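Local coordinates for protein purine nucleosidase, (IunH-1) (Sulfolobus solfataricus, PDB 3T8J) that belongs to the nucleoside hydrolase family, has a mainly parallel beta sheet flanked by helices, and holds a sodium ion, at residues 31-36 / 58-63; 46-51 / 89-94. All blocks are in the same frame, centred on the assembly; numbering follows the deposited sequence.

Contact 1: 31-36 / 58-63; sequences VTIVEG and IPVYPG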
# COMPACT_ATOMS: atom_id res chain seq x y z
N VAL A 31 2.21 34.44 -14.34
CA VAL A 31 1.21 33.41 -14.23
C VAL A 31 1.82 32.11 -14.77
O VAL A 31 2.44 32.11 -15.81
CB VAL A 31 -0.04 33.74 -15.07
CG1 VAL A 31 -1.09 32.59 -14.95
CG2 VAL A 31 -0.65 35.07 -14.69
N THR A 32 1.74 31.04 -13.99
CA THR A 32 2.29 29.72 -14.36
C THR A 32 1.09 28.77 -14.55
O THR A 32 0.08 28.92 -13.85
CB THR A 32 3.31 29.20 -13.30
OG1 THR A 32 2.73 29.22 -12.00
CG2 THR A 32 4.60 30.08 -13.35
N ILE A 33 1.17 27.87 -15.55
CA ILE A 33 0.05 26.98 -15.88
C ILE A 33 0.40 25.54 -15.58
O ILE A 33 1.49 25.08 -15.94
CB ILE A 33 -0.34 27.10 -17.38
CG1 ILE A 33 -0.51 28.57 -17.80
CG2 ILE A 33 -1.65 26.31 -17.68
CD1 ILE A 33 -1.67 29.29 -17.10
N VAL A 34 -0.56 24.82 -14.99
CA VAL A 34 -0.37 23.43 -14.58
C VAL A 34 -1.60 22.59 -15.00
O VAL A 34 -2.71 23.13 -15.09
CB VAL A 34 -0.11 23.34 -13.05
CG1 VAL A 34 -1.36 23.72 -12.24
CG2 VAL A 34 0.42 21.93 -12.64
N GLU A 35 -1.40 21.30 -15.19
CA GLU A 35 -2.52 20.38 -15.46
C GLU A 35 -3.56 20.44 -14.34
O GLU A 35 -3.20 20.67 -13.15
CB GLU A 35 -2.02 18.92 -15.65
CG GLU A 35 -1.78 18.12 -14.37
CD GLU A 35 -0.49 18.45 -13.62
OE1 GLU A 35 0.42 19.06 -14.21
OE2 GLU A 35 -0.40 18.03 -12.43
N GLY A 36 -4.81 20.20 -14.67
CA GLY A 36 -5.86 20.07 -13.66
C GLY A 36 -7.26 20.15 -14.26
O GLY A 36 -7.70 19.23 -14.92
N ILE A 58 1.59 40.62 -18.46
CA ILE A 58 2.29 39.74 -17.50
C ILE A 58 2.64 38.43 -18.20
O ILE A 58 1.81 37.88 -18.92
CB ILE A 58 1.41 39.51 -16.26
CG1 ILE A 58 1.24 40.83 -15.49
CG2 ILE A 58 2.01 38.39 -15.35
CD1 ILE A 58 0.08 40.84 -14.52
N PRO A 59 3.87 37.92 -18.04
CA PRO A 59 4.19 36.70 -18.76
C PRO A 59 3.46 35.47 -18.22
O PRO A 59 3.28 35.31 -17.00
CB PRO A 59 5.69 36.54 -18.55
CG PRO A 59 5.96 37.28 -17.26
CD PRO A 59 5.02 38.43 -17.26
N VAL A 60 3.02 34.62 -19.15
CA VAL A 60 2.39 33.34 -18.88
C VAL A 60 3.35 32.21 -19.29
O VAL A 60 3.76 32.11 -20.45
CB VAL A 60 1.04 33.19 -19.64
CG1 VAL A 60 0.43 31.82 -19.40
CG2 VAL A 60 0.09 34.34 -19.20
N TYR A 61 3.76 31.41 -18.30
CA TYR A 61 4.68 30.31 -18.51
C TYR A 61 3.97 28.96 -18.42
O TYR A 61 3.55 28.53 -17.32
CB TYR A 61 5.80 30.36 -17.45
CG TYR A 61 6.67 31.59 -17.50
CD1 TYR A 61 7.75 31.66 -18.37
CD2 TYR A 61 6.45 32.69 -16.65
CE1 TYR A 61 8.52 32.76 -18.44
CE2 TYR A 61 7.25 33.81 -16.71
CZ TYR A 61 8.29 33.85 -17.61
OH TYR A 61 9.11 34.97 -17.70
N PRO A 62 3.85 28.26 -19.56
CA PRO A 62 3.30 26.92 -19.49
C PRO A 62 4.22 25.99 -18.71
O PRO A 62 5.43 25.97 -18.94
CB PRO A 62 3.20 26.51 -20.98
CG PRO A 62 3.13 27.83 -21.73
CD PRO A 62 4.15 28.65 -20.95
N GLY A 63 3.64 25.19 -17.83
CA GLY A 63 4.41 24.24 -17.03
C GLY A 63 4.04 22.80 -17.32
O GLY A 63 3.79 22.41 -18.48
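Val31 and Val60, Thr32 and Tyr61, and Ile33 and Pro62 pair as neighbours on two parallel strands, whose axes approach to 4.7 Å with 20° between their N-to-C directions. The bonds alternate as parallel pairing requires: Val31 N reaches Pro59 O at 3.0 Å, Tyr61 N reaches Val31 O at 2.9 Å, and Ile33 N reaches Tyr61 O at 3.0 Å. The third is somewhat less straight than the others, 155° at the hydrogen. Gly63 N adds a weak, bent bond to Ile33 O, which also accepts from Asn126 ND2. Two acceptors do further work, since Val60 CA approaches Val31 O and Thr32 CA approaches Tyr61 O in CA-H...O contacts. The strands 27-33 and 60-62 are joined through helix 40-53 as a beta-alpha-beta crossover, and 60-62 is the outermost strand on this side of the chain's sheet. Val31, Ile33 and Val60 share one face of it. There CG1 of Ile33, swung beside its own backbone N (chi1 -49°), meets Val60 CG1 at 3.7 Å, the side chains crossing at a slant; Val60 CG2 lies 4.2 Å from Val31 CB. Helix 40-53 packs on Ile33 and Val60. On the other face, Thr32 CG2 sits 4.3 Å from Tyr61 CB, while Thr32 OG1 is hydrogen-bonded to Asp7 OD1.

Contact 2: 46-51 / 89-94; sequences NALWAL and VEPKRL
Trp49 presents one indole face to Val89, a CH-pi contact between helix 40-53 and the loop that carries residues 89-94. Val89 CB stands 3.7 Å from the centroid of the five-membered ring, 11° off its normal, and Val89 CG1 also lies above the ring system. With CG anti to the backbone N (chi1 178°), the indole of Trp49 is laid over Val89, its CD1 edge 3.7 Å from Glu90 O, which lies near the ring plane. The other methyl, Val89 CG2, turns back toward the helix and meets Trp49 CB at 3.6 Å.

Aliphatic packing continues farther along the loop. The Pro91 ring lies against Leu48, its CG 3.8 Å from Leu48 CB, and Leu94 follows: its CB touches Leu48 CD2, and its CD1 lies 4.0 Å from Leu51 CB. Leu48 is thus met by two loop residues at different points along its side chain.

Polar links run through a water or through residues outside the two segments. A water bridges Asn46 OD1 and Val89 N, accepting from the latter at 2.9 Å. Asn46 OD1 also receives Gln42 NE2, which bonds Val89 O as well, while the amide ND2 of Asn46 is bonded to the carbonyls of Gly82 and Thr10. Glu52 accepts the backbone N-H groups of Lys92, Arg93 and Leu94 through its carboxylate, and Glu90 forms a salt bridge with Lys45.

Because no direct hydrogen bond joins the two segments, their mutual fit rests on apolar shape and one bridging water, while the loop's direct hydrogen bonds to this helix come from residues such as Gln42 and Glu52, outside 46-51.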
# COMPACT_ATOMS: atom_id res chain seq x y z
N ASN A 46 -6.80 30.54 -21.68
CA ASN A 46 -7.66 31.22 -20.71
C ASN A 46 -6.90 32.30 -19.96
O ASN A 46 -7.40 33.41 -19.76
CB ASN A 46 -8.24 30.24 -19.68
CG ASN A 46 -9.39 29.39 -20.21
OD1 ASN A 46 -9.94 29.60 -21.30
ND2 ASN A 46 -9.81 28.43 -19.38
N ALA A 47 -5.68 31.98 -19.55
CA ALA A 47 -4.89 32.95 -18.80
C ALA A 47 -4.49 34.18 -19.65
O ALA A 47 -4.57 35.32 -19.20
CB ALA A 47 -3.65 32.26 -18.19
N LEU A 48 -4.04 33.92 -20.87
CA LEU A 48 -3.68 34.98 -21.81
C LEU A 48 -4.86 35.89 -22.13
O LEU A 48 -4.76 37.10 -22.08
CB LEU A 48 -3.12 34.36 -23.10
CG LEU A 48 -1.77 33.65 -22.97
CD1 LEU A 48 -1.60 32.67 -24.14
CD2 LEU A 48 -0.60 34.63 -22.89
N TRP A 49 -6.01 35.27 -22.42
CA TRP A 49 -7.23 36.01 -22.64
C TRP A 49 -7.62 36.84 -21.41
O TRP A 49 -7.98 38.00 -21.55
CB TRP A 49 -8.37 35.07 -23.02
CG TRP A 49 -9.69 35.75 -23.23
CD1 TRP A 49 -10.15 36.31 -24.39
CD2 TRP A 49 -10.70 35.97 -22.25
NE1 TRP A 49 -11.40 36.85 -24.19
CE2 TRP A 49 -11.77 36.65 -22.89
CE3 TRP A 49 -10.82 35.64 -20.90
CZ2 TRP A 49 -12.91 37.03 -22.22
CZ3 TRP A 49 -11.98 36.02 -20.23
CH2 TRP A 49 -13.01 36.70 -20.90
N ALA A 50 -7.54 36.27 -20.21
CA ALA A 50 -7.88 36.99 -18.99
C ALA A 50 -7.03 38.26 -18.81
O ALA A 50 -7.56 39.32 -18.47
CB ALA A 50 -7.73 36.07 -17.77
N LEU A 51 -5.73 38.15 -19.05
CA LEU A 51 -4.83 39.30 -18.95
C LEU A 51 -5.21 40.40 -19.94
O LEU A 51 -5.11 41.59 -19.62
CB LEU A 51 -3.37 38.87 -19.11
CG LEU A 51 -2.80 38.05 -17.96
CD1 LEU A 51 -1.52 37.36 -18.42
CD2 LEU A 51 -2.53 38.93 -16.73
N VAL A 89 -12.32 30.51 -25.09
CA VAL A 89 -11.77 31.80 -25.50
C VAL A 89 -10.39 31.67 -26.13
O VAL A 89 -9.74 30.64 -26.01
CB VAL A 89 -11.64 32.80 -24.29
CG1 VAL A 89 -12.99 33.06 -23.62
CG2 VAL A 89 -10.60 32.29 -23.25
N GLU A 90 -9.98 32.74 -26.80
CA GLU A 90 -8.69 32.78 -27.49
C GLU A 90 -8.18 34.22 -27.36
O GLU A 90 -8.89 35.16 -27.72
CB GLU A 90 -8.86 32.37 -28.98
CG GLU A 90 -7.57 32.28 -29.83
CD GLU A 90 -6.59 31.19 -29.40
OE1 GLU A 90 -6.91 30.37 -28.51
OE2 GLU A 90 -5.47 31.16 -29.98
N PRO A 91 -6.94 34.40 -26.87
CA PRO A 91 -6.37 35.75 -26.91
C PRO A 91 -6.20 36.27 -28.32
O PRO A 91 -5.97 35.49 -29.27
CB PRO A 91 -4.99 35.56 -26.25
CG PRO A 91 -4.65 34.13 -26.55
CD PRO A 91 -5.96 33.39 -26.44
N LYS A 92 -6.32 37.59 -28.46
CA LYS A 92 -6.13 38.24 -29.74
C LYS A 92 -4.68 38.55 -30.07
O LYS A 92 -4.32 38.60 -31.24
CB LYS A 92 -6.95 39.53 -29.78
CG LYS A 92 -8.45 39.29 -29.78
CD LYS A 92 -9.19 40.61 -29.94
CE LYS A 92 -10.70 40.43 -29.78
NZ LYS A 92 -11.23 39.43 -30.75
N ARG A 93 -3.87 38.83 -29.04
CA ARG A 93 -2.52 39.31 -29.23
C ARG A 93 -1.46 38.58 -28.39
O ARG A 93 -0.38 38.29 -28.90
CB ARG A 93 -2.46 40.80 -28.89
CG ARG A 93 -3.33 41.69 -29.74
CD ARG A 93 -3.43 43.09 -29.11
NE ARG A 93 -4.15 43.01 -27.84
CZ ARG A 93 -5.48 42.94 -27.71
NH1 ARG A 93 -6.27 42.95 -28.79
NH2 ARG A 93 -6.02 42.84 -26.49
N LEU A 94 -1.74 38.31 -27.12
CA LEU A 94 -0.72 37.76 -26.25
C LEU A 94 -0.39 36.32 -26.59
O LEU A 94 -1.28 35.56 -27.00
CB LEU A 94 -1.15 37.85 -24.77
CG LEU A 94 -1.36 39.26 -24.21
CD1 LEU A 94 -1.80 39.15 -22.74
CD2 LEU A 94 -0.11 40.14 -24.33
O HOH W 1 -12.63 29.60 -22.33

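Overall arrangement
Both contacts use the same crossover unit. Contact 1 is the buried one, joining strands 27-33 and 60-62, its centre about 13 Å from the centre of the chain; contact 2, its centre about 19 Å from that point and partly buried, packs a loop against the flank of helix 40-53. That helix links them: Leu51 CD1 packs 3.5 Å from Val60 CG2, and Ala47 CB lies 3.7 Å from Ile33 CD1. Leu48 also touches Val60, connecting the loop's apolar patch to the sheet. The chemistry changes with position, from backbone hydrogen bonds with aliphatic packing on one face to packing without a direct hydrogen bond, with an indole face and a water bridge.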